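Beta-1,4-mannanase (Aplysia kurodai, PDB 3VUP) probably hydrolyses the beta-1,4-mannosidic linkages of mannan with a TIM-barrel catalytic domain, as an enzyme of the sea hare's digestive fluid. Local coordinates at residues S135-A140 with N205-A210; D199-L204 with H243-A248; V106-W111 with G155-M160; H147-V152 with T214-L219. One frame throughout, in Å; residues are numbered along the deposited sequence.

Contact 1: residues S135-A140 with N205-A210; sequences SYIDKA and NWQADA
Ile137 reaches from one helix to the next and divides its two branches between Trp206 and Ala210. Its CG1 stands anti to the carbonyl carbon (chi1 -71°), and the extended chi2 carries CD1 on to within 3.7 Å of CB of Trp206, near the plane of the indole and at its edge. The other branch, CG2, meets the methyl CB of Ala210 at 3.6 Å. Farther along the seam Gln207 sends an extended chain past Ile137, CG of Gln207 lying 4.4 Å from CG1 of Ile137, to the ring of Tyr136. There OE1 of Gln207 comes in at the ring edge, 3.2 Å from CE2 of Tyr136, with amide and ring planes almost perpendicular (83°). The amide is held from both ends: its oxygen accepts a hydrogen bond from NE1 of Trp111, and its nitrogen bonds to the carbonyl of Phe203 one turn back. The Tyr136 hydroxyl is paired with NE2 of His64. With a leucine in place of Tyr136, NE2 of His64 would probably lose its hydroxyl mate and the Gln207 amide the flat edge beside it. No hydrogen bond joins the two segments, whose axes come within 10.5 Å, 24° from parallel; helices 130-147 and 197-214 are neighbours outside the barrel, and Tyr136 and Gln207 both lean inward on Leu110 of strand 105-112.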
loop_
_atom_site.group_PDB
_atom_site.type_symbol
_atom_site.label_atom_id
_atom_site.label_comp_id
_atom_site.label_asym_id
_atom_site.label_seq_id
_atom_site.Cartn_x
_atom_site.Cartn_y
_atom_site.Cartn_z
ATOM N N SER A 135 -21.544 -1.333 2.795
ATOM C CA SER A 135 -21.905 0.016 2.354
ATOM C C SER A 135 -20.706 0.776 1.788
ATOM O O SER A 135 -20.841 1.491 0.800
ATOM C CB SER A 135 -22.632 0.822 3.447
ATOM O OG SER A 135 -21.769 1.280 4.474
ATOM N N TYR A 136 -19.530 0.616 2.393
ATOM C CA TYR A 136 -18.329 1.215 1.817
ATOM C C TYR A 136 -18.086 0.672 0.412
ATOM O O TYR A 136 -17.825 1.424 -0.539
ATOM C CB TYR A 136 -17.077 0.979 2.690
ATOM C CG TYR A 136 -15.831 1.422 1.961
ATOM C CD1 TYR A 136 -15.666 2.755 1.601
ATOM C CD2 TYR A 136 -14.848 0.511 1.574
ATOM C CE1 TYR A 136 -14.558 3.180 0.895
ATOM C CE2 TYR A 136 -13.727 0.931 0.870
ATOM C CZ TYR A 136 -13.591 2.264 0.533
ATOM O OH TYR A 136 -12.484 2.659 -0.187
ATOM N N ILE A 137 -18.166 -0.645 0.288
ATOM C CA ILE A 137 -17.901 -1.297 -0.980
ATOM C C ILE A 137 -18.880 -0.846 -2.061
ATOM O O ILE A 137 -18.473 -0.480 -3.168
ATOM C CB ILE A 137 -17.906 -2.808 -0.786
ATOM C CG1 ILE A 137 -16.646 -3.210 -0.005
ATOM C CG2 ILE A 137 -17.990 -3.526 -2.130
ATOM C CD1 ILE A 137 -16.623 -4.641 0.433
ATOM N N ASP A 138 -20.166 -0.832 -1.731
ATOM C CA ASP A 138 -21.185 -0.529 -2.725
ATOM C C ASP A 138 -21.311 0.962 -3.036
ATOM O O ASP A 138 -21.509 1.345 -4.186
ATOM C CB ASP A 138 -22.534 -1.108 -2.301
ATOM C CG ASP A 138 -22.560 -2.620 -2.363
ATOM O OD1 ASP A 138 -21.692 -3.202 -3.045
ATOM O OD2 ASP A 138 -23.456 -3.229 -1.742
ATOM N N LYS A 139 -21.186 1.801 -2.016
ATOM C CA LYS A 139 -21.433 3.232 -2.187
ATOM C C LYS A 139 -20.191 4.062 -2.516
ATOM O O LYS A 139 -20.317 5.183 -3.017
ATOM C CB LYS A 139 -22.126 3.812 -0.950
ATOM C CG LYS A 139 -23.532 3.295 -0.724
ATOM C CD LYS A 139 -24.505 3.928 -1.710
ATOM C CE LYS A 139 -25.954 3.689 -1.316
ATOM N NZ LYS A 139 -26.868 4.656 -1.994
ATOM N N ALA A 140 -19.005 3.538 -2.215
ATOM C CA ALA A 140 -17.771 4.293 -2.440
ATOM C C ALA A 140 -16.724 3.551 -3.261
ATOM O O ALA A 140 -16.255 4.069 -4.266
ATOM C CB ALA A 140 -17.179 4.788 -1.120
ATOM N N ASN A 205 -10.173 -9.093 2.238
ATOM C CA ASN A 205 -10.714 -9.986 1.212
ATOM C C ASN A 205 -11.869 -9.339 0.462
ATOM O O ASN A 205 -11.921 -9.382 -0.768
ATOM C CB ASN A 205 -11.159 -11.301 1.864
ATOM C CG ASN A 205 -11.857 -12.253 0.900
ATOM O OD1 ASN A 205 -13.058 -12.499 1.011
ATOM N ND2 ASN A 205 -11.104 -12.811 -0.039
ATOM N N TRP A 206 -12.808 -8.741 1.191
ATOM C CA TRP A 206 -13.983 -8.184 0.525
ATOM C C TRP A 206 -13.614 -7.009 -0.371
ATOM O O TRP A 206 -14.152 -6.863 -1.467
ATOM C CB TRP A 206 -15.053 -7.777 1.535
ATOM C CG TRP A 206 -15.785 -8.935 2.163
ATOM C CD1 TRP A 206 -15.432 -10.263 2.139
ATOM C CD2 TRP A 206 -17.011 -8.863 2.899
ATOM N NE1 TRP A 206 -16.363 -11.010 2.823
ATOM C CE2 TRP A 206 -17.340 -10.176 3.301
ATOM C CE3 TRP A 206 -17.858 -7.813 3.266
ATOM C CZ2 TRP A 206 -18.482 -10.463 4.051
ATOM C CZ3 TRP A 206 -18.985 -8.100 4.009
ATOM C CH2 TRP A 206 -19.290 -9.416 4.391
ATOM N N GLN A 207 -12.688 -6.169 0.080
ATOM C CA GLN A 207 -12.293 -5.041 -0.752
ATOM C C GLN A 207 -11.508 -5.486 -1.983
ATOM O O GLN A 207 -11.735 -4.985 -3.083
ATOM C CB GLN A 207 -11.525 -4.005 0.059
ATOM C CG GLN A 207 -12.369 -3.303 1.108
ATOM C CD GLN A 207 -11.540 -2.334 1.915
ATOM O OE1 GLN A 207 -11.419 -1.164 1.561
ATOM N NE2 GLN A 207 -10.930 -2.822 2.986
ATOM N N ALA A 208 -10.578 -6.415 -1.801
ATOM C CA ALA A 208 -9.815 -6.906 -2.937
ATOM C C ALA A 208 -10.728 -7.535 -3.988
ATOM O O ALA A 208 -10.544 -7.321 -5.180
ATOM C CB ALA A 208 -8.747 -7.891 -2.485
ATOM N N ASP A 209 -11.720 -8.297 -3.534
ATOM C CA ASP A 209 -12.640 -8.952 -4.451
ATOM C C ASP A 209 -13.501 -7.927 -5.178
ATOM O O ASP A 209 -13.733 -8.039 -6.381
ATOM C CB ASP A 209 -13.513 -9.964 -3.713
ATOM C CG ASP A 209 -14.427 -10.740 -4.645
ATOM O OD1 ASP A 209 -13.991 -11.765 -5.215
ATOM O OD2 ASP A 209 -15.597 -10.330 -4.791
ATOM N N ALA A 210 -13.956 -6.910 -4.456
ATOM C CA ALA A 210 -14.750 -5.856 -5.070
ATOM C C ALA A 210 -13.961 -5.137 -6.161
ATOM O O ALA A 210 -14.486 -4.862 -7.242
ATOM C CB ALA A 210 -15.219 -4.870 -4.017
#

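Contact 2: residues D199-L204 with H243-A248; sequences DILRFL and HCLRLA. With SO4 (sulfate ion), chain I.
Leu201 and Ala248 pack beta carbon to beta carbon, with 3.4 Å between their CB atoms, closer than carbon atoms usually come. The Ala248 methyl also rests 3.7 Å from the backbone N of Arg202, so it sits right against the opposing helix rather than against side-chain ends. Leu201 then spreads its branches along the other helix: CD1 faces CB of Cys244 at 4.1 Å, while CD2 meets CD2 of Leu245 at 3.9 Å, the two leucines crossing at about a right angle. That Leu245 methyl is wedged further, against CB of Leu204 at 3.7 Å. The small alanine is consistent with segment axes only 7.9 Å apart, crossing at -95°. In the TIM barrel, helix 197-214 follows strand 157-161 on the outside of the sheet, and the short helix 242-249, which comes after strand 220-224, lies across it; a disulfide from Cys244 to Cys177 ties the short helix to a loop. Turning to the far side of that helix, the packing gives way to solvent. A sulfate ion, probably from the crystallisation liquor, is gripped there by two residues that point off the contact. His243 ND1 donates in the plane of its ring to O3 of the sulfate at 2.8 Å, and NH1 of Arg246 donates at the guanidinium edge to sulfate O2 at 3.0 Å, while NE of Arg246 bonds to the carbonyl of Gln252.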
loop_
_atom_site.group_PDB
_atom_site.type_symbol
_atom_site.label_atom_id
_atom_site.label_comp_id
_atom_site.label_asym_id
_atom_site.label_seq_id
_atom_site.Cartn_x
_atom_site.Cartn_y
_atom_site.Cartn_z
ATOM N N ASP A 199 -11.470 -10.531 11.420
ATOM C CA ASP A 199 -12.098 -9.286 11.002
ATOM C C ASP A 199 -11.259 -8.543 9.967
ATOM O O ASP A 199 -11.796 -8.090 8.951
ATOM C CB ASP A 199 -12.358 -8.358 12.191
ATOM C CG ASP A 199 -13.473 -8.841 13.092
ATOM O OD1 ASP A 199 -14.434 -9.470 12.611
ATOM O OD2 ASP A 199 -13.390 -8.562 14.300
ATOM N N ILE A 200 -9.957 -8.394 10.206
ATOM C CA ILE A 200 -9.131 -7.647 9.258
ATOM C C ILE A 200 -8.994 -8.396 7.935
ATOM O O ILE A 200 -8.979 -7.778 6.869
ATOM C CB ILE A 200 -7.734 -7.248 9.828
ATOM C CG1 ILE A 200 -7.235 -5.964 9.161
ATOM C CG2 ILE A 200 -6.703 -8.359 9.650
ATOM C CD1 ILE A 200 -8.012 -4.718 9.538
ATOM N N LEU A 201 -8.937 -9.723 7.983
ATOM C CA LEU A 201 -8.825 -10.486 6.747
ATOM C C LEU A 201 -10.114 -10.430 5.929
ATOM O O LEU A 201 -10.058 -10.405 4.699
ATOM C CB LEU A 201 -8.356 -11.916 7.007
ATOM C CG LEU A 201 -6.937 -12.044 7.556
ATOM C CD1 LEU A 201 -6.669 -13.491 7.937
ATOM C CD2 LEU A 201 -5.911 -11.529 6.548
ATOM N N ARG A 202 -11.269 -10.417 6.590
ATOM C CA ARG A 202 -12.517 -10.221 5.870
ATOM C C ARG A 202 -12.517 -8.846 5.206
ATOM O O ARG A 202 -12.875 -8.707 4.038
ATOM C CB ARG A 202 -13.720 -10.353 6.801
ATOM C CG ARG A 202 -15.027 -9.996 6.115
ATOM C CD ARG A 202 -16.222 -10.063 7.058
ATOM N NE ARG A 202 -16.161 -9.058 8.116
ATOM C CZ ARG A 202 -15.932 -9.338 9.393
ATOM N NH1 ARG A 202 -15.737 -10.592 9.780
ATOM N NH2 ARG A 202 -15.895 -8.358 10.285
ATOM N N PHE A 203 -12.122 -7.833 5.965
ATOM C CA PHE A 203 -12.036 -6.452 5.492
ATOM C C PHE A 203 -11.191 -6.371 4.224
ATOM O O PHE A 203 -11.587 -5.740 3.242
ATOM C CB PHE A 203 -11.453 -5.622 6.646
ATOM C CG PHE A 203 -11.180 -4.166 6.346
ATOM C CD1 PHE A 203 -12.194 -3.218 6.384
ATOM C CD2 PHE A 203 -9.879 -3.733 6.157
ATOM C CE1 PHE A 203 -11.915 -1.870 6.173
ATOM C CE2 PHE A 203 -9.596 -2.397 5.942
ATOM C CZ PHE A 203 -10.609 -1.463 5.953
ATOM N N LEU A 204 -10.042 -7.035 4.247
ATOM C CA LEU A 204 -9.153 -7.049 3.096
ATOM C C LEU A 204 -9.703 -7.889 1.936
ATOM O O LEU A 204 -9.715 -7.443 0.788
ATOM C CB LEU A 204 -7.760 -7.522 3.518
ATOM C CG LEU A 204 -7.039 -6.642 4.553
ATOM C CD1 LEU A 204 -5.798 -7.344 5.087
ATOM C CD2 LEU A 204 -6.671 -5.289 3.968
ATOM N N HIS A 243 -5.095 -18.226 0.749
ATOM C CA HIS A 243 -5.881 -19.116 1.583
ATOM C C HIS A 243 -6.501 -18.386 2.775
ATOM O O HIS A 243 -7.679 -18.579 3.089
ATOM C CB HIS A 243 -5.005 -20.263 2.071
ATOM C CG HIS A 243 -5.652 -21.097 3.127
ATOM N ND1 HIS A 243 -6.655 -21.999 2.847
ATOM C CD2 HIS A 243 -5.456 -21.152 4.464
ATOM C CE1 HIS A 243 -7.042 -22.580 3.967
ATOM N NE2 HIS A 243 -6.332 -22.085 4.962
ATOM N N CYS A 244 -5.712 -17.567 3.462
ATOM C CA CYS A 244 -6.211 -16.883 4.652
ATOM C C CYS A 244 -7.272 -15.847 4.334
ATOM O O CYS A 244 -8.270 -15.735 5.051
ATOM C CB CYS A 244 -5.059 -16.250 5.434
ATOM S SG CYS A 244 -3.983 -17.488 6.215
ATOM N N LEU A 245 -7.073 -15.089 3.265
ATOM C CA LEU A 245 -8.057 -14.084 2.884
ATOM C C LEU A 245 -9.377 -14.744 2.482
ATOM O O LEU A 245 -10.454 -14.323 2.918
ATOM C CB LEU A 245 -7.518 -13.213 1.755
ATOM C CG LEU A 245 -6.387 -12.280 2.185
ATOM C CD1 LEU A 245 -5.557 -11.864 0.987
ATOM C CD2 LEU A 245 -6.953 -11.062 2.857
ATOM N N ARG A 246 -9.296 -15.783 1.651
ATOM C CA ARG A 246 -10.493 -16.497 1.216
ATOM C C ARG A 246 -11.187 -17.193 2.386
ATOM O O ARG A 246 -12.418 -17.256 2.441
ATOM C CB ARG A 246 -10.153 -17.508 0.120
ATOM C CG ARG A 246 -9.734 -16.871 -1.193
ATOM C CD ARG A 246 -9.191 -17.909 -2.162
ATOM N NE ARG A 246 -8.877 -17.298 -3.443
ATOM C CZ ARG A 246 -7.931 -17.725 -4.270
ATOM N NH1 ARG A 246 -7.189 -18.785 -3.953
ATOM N NH2 ARG A 246 -7.731 -17.088 -5.416
ATOM N N LEU A 247 -10.408 -17.716 3.324
ATOM C CA LEU A 247 -11.002 -18.366 4.488
ATOM C C LEU A 247 -11.841 -17.368 5.275
ATOM O O LEU A 247 -12.972 -17.649 5.660
ATOM C CB LEU A 247 -9.918 -18.957 5.392
ATOM C CG LEU A 247 -10.442 -19.590 6.681
ATOM C CD1 LEU A 247 -11.236 -20.846 6.388
ATOM C CD2 LEU A 247 -9.286 -19.901 7.599
ATOM N N ALA A 248 -11.280 -16.190 5.507
ATOM C CA ALA A 248 -11.924 -15.199 6.364
ATOM C C ALA A 248 -13.148 -14.558 5.723
ATOM O O ALA A 248 -14.136 -14.282 6.405
ATOM C CB ALA A 248 -10.939 -14.124 6.749
HETATM S S SO4 I . -7.797 -21.557 -0.985
HETATM O O1 SO4 I . -9.058 -20.959 -0.545
HETATM O O2 SO4 I . -6.910 -20.524 -1.519
HETATM O O3 SO4 I . -7.169 -22.243 0.139
HETATM O O4 SO4 I . -8.074 -22.519 -2.046
#

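Contact 3: residues V106-W111 with G155-M160; sequences VFPCLW and GGWDLM
The backbone of Asp158 bonds to the residues on both sides of Cys109, as in the ladder between two adjacent parallel strands of the closed eight-stranded TIM barrel. Its N-H goes to O of Pro108 at 2.9 Å, and its own O takes the N-H of Leu110 at 2.8 Å. Before the second strand begins, Gly155 N bonds to O of Val106 at 2.7 Å. Toward the other end the bond from Trp111 N to Leu159 O is weak. Cys109 and Asp158 point their side chains the same way, into the barrel: CG of the aspartate stands anti to its backbone N (chi1 176°), bringing the carboxylate carbon to 3.8 Å from SG of Cys109. A second shell then fixes the carboxylate, OD2 of Asp158 taking a salt bridge from Arg60 and a hydrogen bond from Gln260. On the outer side CE3 and CZ3 of Trp157 are met by CB of Pro108 and CD2 of Leu110. Leu110 and Leu159 lie side by side, pointing alike. Helices cover this layer, Met92 of helix 88-101 and Ile211 of helix 197-214 resting on Trp157. At the start of the pair the Phe107 ring lies under Gly155, whose lack of a side chain makes room for it: CA of Gly155 sits over one face, 3.9 Å from the Phe107 ring centroid, in a CH-pi contact.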
loop_
_atom_site.group_PDB
_atom_site.type_symbol
_atom_site.label_atom_id
_atom_site.label_comp_id
_atom_site.label_asym_id
_atom_site.label_seq_id
_atom_site.Cartn_x
_atom_site.Cartn_y
_atom_site.Cartn_z
ATOM N N VAL A 106 0.656 5.093 -10.221
ATOM C CA VAL A 106 0.114 5.508 -8.937
ATOM C C VAL A 106 -0.392 4.317 -8.139
ATOM O O VAL A 106 -1.062 3.433 -8.687
ATOM C CB VAL A 106 -1.033 6.503 -9.152
ATOM C CG1 VAL A 106 -1.591 6.987 -7.836
ATOM C CG2 VAL A 106 -0.549 7.658 -9.948
ATOM N N PHE A 107 -0.067 4.315 -6.848
ATOM C CA PHE A 107 -0.527 3.291 -5.920
ATOM C C PHE A 107 -1.281 3.966 -4.779
ATOM O O PHE A 107 -0.697 4.310 -3.761
ATOM C CB PHE A 107 0.672 2.468 -5.423
ATOM C CG PHE A 107 1.378 1.736 -6.530
ATOM C CD1 PHE A 107 1.059 0.426 -6.825
ATOM C CD2 PHE A 107 2.323 2.380 -7.310
ATOM C CE1 PHE A 107 1.687 -0.238 -7.869
ATOM C CE2 PHE A 107 2.956 1.717 -8.357
ATOM C CZ PHE A 107 2.638 0.408 -8.635
ATOM N N PRO A 108 -2.588 4.192 -4.965
ATOM C CA PRO A 108 -3.370 4.806 -3.891
ATOM C C PRO A 108 -3.505 3.832 -2.730
ATOM O O PRO A 108 -3.795 2.651 -2.940
ATOM C CB PRO A 108 -4.739 5.035 -4.545
ATOM C CG PRO A 108 -4.485 4.963 -6.032
ATOM C CD PRO A 108 -3.393 3.946 -6.171
ATOM N N CYS A 109 -3.304 4.339 -1.517
ATOM C CA CYS A 109 -3.460 3.543 -0.308
ATOM C C CYS A 109 -4.731 3.999 0.399
ATOM O O CYS A 109 -4.826 5.147 0.834
ATOM C CB CYS A 109 -2.236 3.703 0.596
ATOM S SG CYS A 109 -2.375 2.828 2.164
ATOM N N LEU A 110 -5.703 3.101 0.507
ATOM C CA LEU A 110 -7.039 3.492 0.948
ATOM C C LEU A 110 -7.101 3.854 2.428
ATOM O O LEU A 110 -7.573 4.940 2.765
ATOM C CB LEU A 110 -8.051 2.397 0.622
ATOM C CG LEU A 110 -8.214 2.083 -0.861
ATOM C CD1 LEU A 110 -9.209 0.944 -1.018
ATOM C CD2 LEU A 110 -8.645 3.322 -1.639
ATOM N N TRP A 111 -6.619 2.957 3.292
ATOM C CA TRP A 111 -6.818 3.064 4.734
ATOM C C TRP A 111 -5.488 3.024 5.483
ATOM O O TRP A 111 -4.449 2.653 4.923
ATOM C CB TRP A 111 -7.693 1.917 5.228
ATOM C CG TRP A 111 -9.031 1.825 4.561
ATOM C CD1 TRP A 111 -9.420 0.895 3.640
ATOM C CD2 TRP A 111 -10.164 2.681 4.770
ATOM N NE1 TRP A 111 -10.715 1.122 3.257
ATOM C CE2 TRP A 111 -11.195 2.210 3.937
ATOM C CE3 TRP A 111 -10.401 3.811 5.563
ATOM C CZ2 TRP A 111 -12.454 2.813 3.890
ATOM C CZ3 TRP A 111 -11.651 4.408 5.515
ATOM C CH2 TRP A 111 -12.657 3.910 4.682
ATOM N N GLY A 155 -1.166 1.952 -10.983
ATOM C CA GLY A 155 -0.277 0.829 -10.729
ATOM C C GLY A 155 -0.962 -0.277 -9.946
ATOM O O GLY A 155 -0.846 -1.459 -10.274
ATOM N N GLY A 156 -1.687 0.108 -8.903
ATOM C CA GLY A 156 -2.409 -0.858 -8.101
ATOM C C GLY A 156 -2.984 -0.194 -6.876
ATOM O O GLY A 156 -2.587 0.914 -6.503
ATOM N N TRP A 157 -3.930 -0.879 -6.254
ATOM C CA TRP A 157 -4.614 -0.385 -5.070
ATOM C C TRP A 157 -4.005 -1.022 -3.828
ATOM O O TRP A 157 -3.944 -2.241 -3.729
ATOM C CB TRP A 157 -6.101 -0.747 -5.122
ATOM C CG TRP A 157 -6.859 -0.087 -6.236
ATOM C CD1 TRP A 157 -7.202 -0.642 -7.441
ATOM C CD2 TRP A 157 -7.380 1.251 -6.250
ATOM N NE1 TRP A 157 -7.902 0.266 -8.196
ATOM C CE2 TRP A 157 -8.024 1.434 -7.493
ATOM C CE3 TRP A 157 -7.368 2.312 -5.334
ATOM C CZ2 TRP A 157 -8.649 2.635 -7.846
ATOM C CZ3 TRP A 157 -7.983 3.510 -5.688
ATOM C CH2 TRP A 157 -8.617 3.658 -6.933
ATOM N N ASP A 158 -3.539 -0.194 -2.898
ATOM C CA ASP A 158 -3.040 -0.666 -1.610
ATOM C C ASP A 158 -4.201 -0.498 -0.626
ATOM O O ASP A 158 -4.614 0.623 -0.319
ATOM C CB ASP A 158 -1.818 0.164 -1.208
ATOM C CG ASP A 158 -1.262 -0.180 0.172
ATOM O OD1 ASP A 158 -1.957 -0.840 0.974
ATOM O OD2 ASP A 158 -0.121 0.272 0.459
ATOM N N LEU A 159 -4.740 -1.608 -0.136
ATOM C CA LEU A 159 -5.931 -1.531 0.707
ATOM C C LEU A 159 -5.695 -0.852 2.042
ATOM O O LEU A 159 -6.584 -0.195 2.569
ATOM C CB LEU A 159 -6.487 -2.922 0.975
ATOM C CG LEU A 159 -6.897 -3.719 -0.254
ATOM C CD1 LEU A 159 -7.545 -5.012 0.187
ATOM C CD2 LEU A 159 -7.836 -2.925 -1.149
ATOM N N MET A 160 -4.520 -1.048 2.623
ATOM C CA MET A 160 -4.306 -0.568 3.973
ATOM C C MET A 160 -2.851 -0.462 4.333
ATOM O O MET A 160 -2.058 -1.401 4.154
ATOM C CB MET A 160 -4.996 -1.478 4.986
ATOM C CG MET A 160 -4.881 -0.995 6.437
ATOM S SD MET A 160 -5.881 -1.940 7.597
ATOM C CE MET A 160 -7.109 -0.721 8.030
#

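Contact 4: residues H147-V152 with T214-L219; sequences HVKGHV and TDPGAL
Lys149 and Gly150 meet Asp215 where two loops touch on the protein surface. The first loop leaves its helix at Val148 and folds into a type II beta turn from Val148 to His151, closed by the bond from His151 N to Val148 O. Lys149, the next residue, lays its chain over the second loop in one of its two modelled conformers, with its CG 3.7 Å from CG of Asp215 and its CD 3.7 Å from O of Thr214. In this conformer NZ of Lys149 stays 6.1 Å from OD1 of Asp215, too far for a salt bridge. Gly150 follows at positive phi (77°), and its N-H points straight at OD2 of Asp215, 3.0 Å away, with an angle of 167° at the hydrogen; the donor approaches from above the carboxylate plane. The Asp215 side chain extends away from its own N (chi1 -177°), which swings the carboxylate across to Gly150. Its other oxygen, OD1, takes a salt bridge from Arg1 and a weak bond from the N of Gly217. Were Asp215 an alanine, the N-H of Gly150 would probably lose its acceptor and Arg1 its carboxylate partner. At the end of the turn, the His151 imidazole bonds to Asp97 of helix 88-101. These are two helix-to-strand loops of the TIM barrel, leading from helix 130-147 to strand 157-161 and from helix 197-214 to strand 220-224, and Asp215 also packs on Val145 of the first helix.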
loop_
_atom_site.group_PDB
_atom_site.type_symbol
_atom_site.label_atom_id
_atom_site.label_comp_id
_atom_site.label_asym_id
_atom_site.label_seq_id
_atom_site.Cartn_x
_atom_site.Cartn_y
_atom_site.Cartn_z
ATOM N N HIS A 147 -14.903 4.115 -11.984
ATOM C CA HIS A 147 -14.699 5.391 -12.654
ATOM C C HIS A 147 -13.320 5.482 -13.313
ATOM O O HIS A 147 -13.165 6.121 -14.351
ATOM C CB HIS A 147 -14.868 6.537 -11.666
ATOM C CG HIS A 147 -14.903 7.880 -12.314
ATOM N ND1 HIS A 147 -15.998 8.334 -13.016
ATOM C CD2 HIS A 147 -13.975 8.864 -12.383
ATOM C CE1 HIS A 147 -15.746 9.545 -13.481
ATOM N NE2 HIS A 147 -14.524 9.888 -13.114
ATOM N N VAL A 148 -12.324 4.847 -12.703
ATOM C CA VAL A 148 -10.958 4.874 -13.223
ATOM C C VAL A 148 -10.533 3.523 -13.789
ATOM O O VAL A 148 -9.341 3.282 -13.993
ATOM C CB VAL A 148 -9.941 5.351 -12.156
ATOM C CG1 VAL A 148 -10.304 6.755 -11.677
ATOM C CG2 VAL A 148 -9.845 4.363 -10.981
ATOM N N LYS A 149 -11.506 2.661 -14.072
ATOM C CA LYS A 149 -11.267 1.309 -14.581
ATOM C C LYS A 149 -10.292 1.332 -15.752
ATOM O O LYS A 149 -10.514 2.077 -16.708
ATOM C CB LYS A 149 -12.596 0.692 -15.037
ATOM C CG LYS A 149 -12.511 -0.739 -15.552
ATOM C CD LYS A 149 -13.870 -1.213 -16.061
ATOM C CE LYS A 149 -13.788 -2.616 -16.645
ATOM N NZ LYS A 149 -15.024 -2.996 -17.387
ATOM N N GLY A 150 -9.239 0.526 -15.689
ATOM C CA GLY A 150 -8.317 0.391 -16.792
ATOM C C GLY A 150 -7.320 1.512 -16.986
ATOM O O GLY A 150 -6.542 1.448 -17.931
ATOM N N HIS A 151 -7.315 2.521 -16.119
ATOM C CA HIS A 151 -6.457 3.679 -16.347
ATOM C C HIS A 151 -4.989 3.266 -16.424
ATOM O O HIS A 151 -4.485 2.581 -15.536
ATOM C CB HIS A 151 -6.644 4.718 -15.243
ATOM C CG HIS A 151 -6.164 6.078 -15.627
ATOM N ND1 HIS A 151 -4.834 6.365 -15.845
ATOM C CD2 HIS A 151 -6.843 7.226 -15.856
ATOM C CE1 HIS A 151 -4.714 7.639 -16.177
ATOM N NE2 HIS A 151 -5.918 8.184 -16.196
ATOM N N VAL A 152 -4.301 3.682 -17.478
ATOM C CA VAL A 152 -2.918 3.240 -17.665
ATOM C C VAL A 152 -1.949 3.695 -16.568
ATOM O O VAL A 152 -0.899 3.074 -16.382
ATOM C CB VAL A 152 -2.359 3.628 -19.049
ATOM C CG1 VAL A 152 -3.171 2.957 -20.143
ATOM C CG2 VAL A 152 -2.337 5.137 -19.229
ATOM N N THR A 214 -14.854 -5.344 -10.265
ATOM C CA THR A 214 -15.202 -4.097 -10.933
ATOM C C THR A 214 -14.195 -3.720 -12.021
ATOM O O THR A 214 -14.579 -3.274 -13.106
ATOM C CB THR A 214 -15.334 -2.985 -9.885
ATOM O OG1 THR A 214 -16.330 -3.361 -8.930
ATOM C CG2 THR A 214 -15.734 -1.676 -10.523
ATOM N N ASP A 215 -12.913 -3.902 -11.717
ATOM C CA ASP A 215 -11.836 -3.702 -12.681
ATOM C C ASP A 215 -10.946 -4.938 -12.623
ATOM O O ASP A 215 -9.967 -4.976 -11.870
ATOM C CB ASP A 215 -11.022 -2.451 -12.348
ATOM C CG ASP A 215 -9.932 -2.167 -13.374
ATOM O OD1 ASP A 215 -9.780 -2.959 -14.338
ATOM O OD2 ASP A 215 -9.215 -1.152 -13.215
ATOM N N PRO A 216 -11.305 -5.974 -13.399
ATOM C CA PRO A 216 -10.608 -7.256 -13.280
ATOM C C PRO A 216 -9.116 -7.201 -13.580
ATOM O O PRO A 216 -8.390 -8.076 -13.120
ATOM C CB PRO A 216 -11.319 -8.139 -14.300
ATOM C CG PRO A 216 -12.640 -7.532 -14.493
ATOM C CD PRO A 216 -12.487 -6.063 -14.275
ATOM N N GLY A 217 -8.670 -6.194 -14.322
ATOM C CA GLY A 217 -7.258 -6.030 -14.608
ATOM C C GLY A 217 -6.459 -5.213 -13.609
ATOM O O GLY A 217 -5.261 -5.014 -13.811
ATOM N N ALA A 218 -7.098 -4.746 -12.540
ATOM C CA ALA A 218 -6.387 -4.007 -11.503
ATOM C C ALA A 218 -5.604 -4.933 -10.583
ATOM O O ALA A 218 -5.993 -6.079 -10.353
ATOM C CB ALA A 218 -7.362 -3.161 -10.692
ATOM N N LEU A 219 -4.508 -4.414 -10.044
ATOM C CA LEU A 219 -3.715 -5.134 -9.061
ATOM C C LEU A 219 -4.004 -4.612 -7.665
ATOM O O LEU A 219 -4.299 -3.423 -7.487
ATOM C CB LEU A 219 -2.223 -4.991 -9.362
ATOM C CG LEU A 219 -1.772 -5.412 -10.767
ATOM C CD1 LEU A 219 -0.273 -5.180 -10.935
ATOM C CD2 LEU A 219 -2.128 -6.864 -11.045
#

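How the contacts relate
All four contacts belong to one TIM barrel. Contact 3 lies in its wall, its centre about 5 Å from that of the chain, and pairs strands 105-112 and 157-161. Contacts 1 and 2 share helix 197-214 outside that wall, their centres about 13 Å apart, and both touch contact 3 through residues such as Trp111 and Leu159. Contact 4 joins the loops that return from helices 130-147 and 197-214 to the sheet, its centre about 22 Å from that of contact 2. Along the chain contact 3 opens first, contacts 1 and 4 cross it, and contact 2 closes last. Successive strand-helix units are thus joined in the sheet, between helices and between loops.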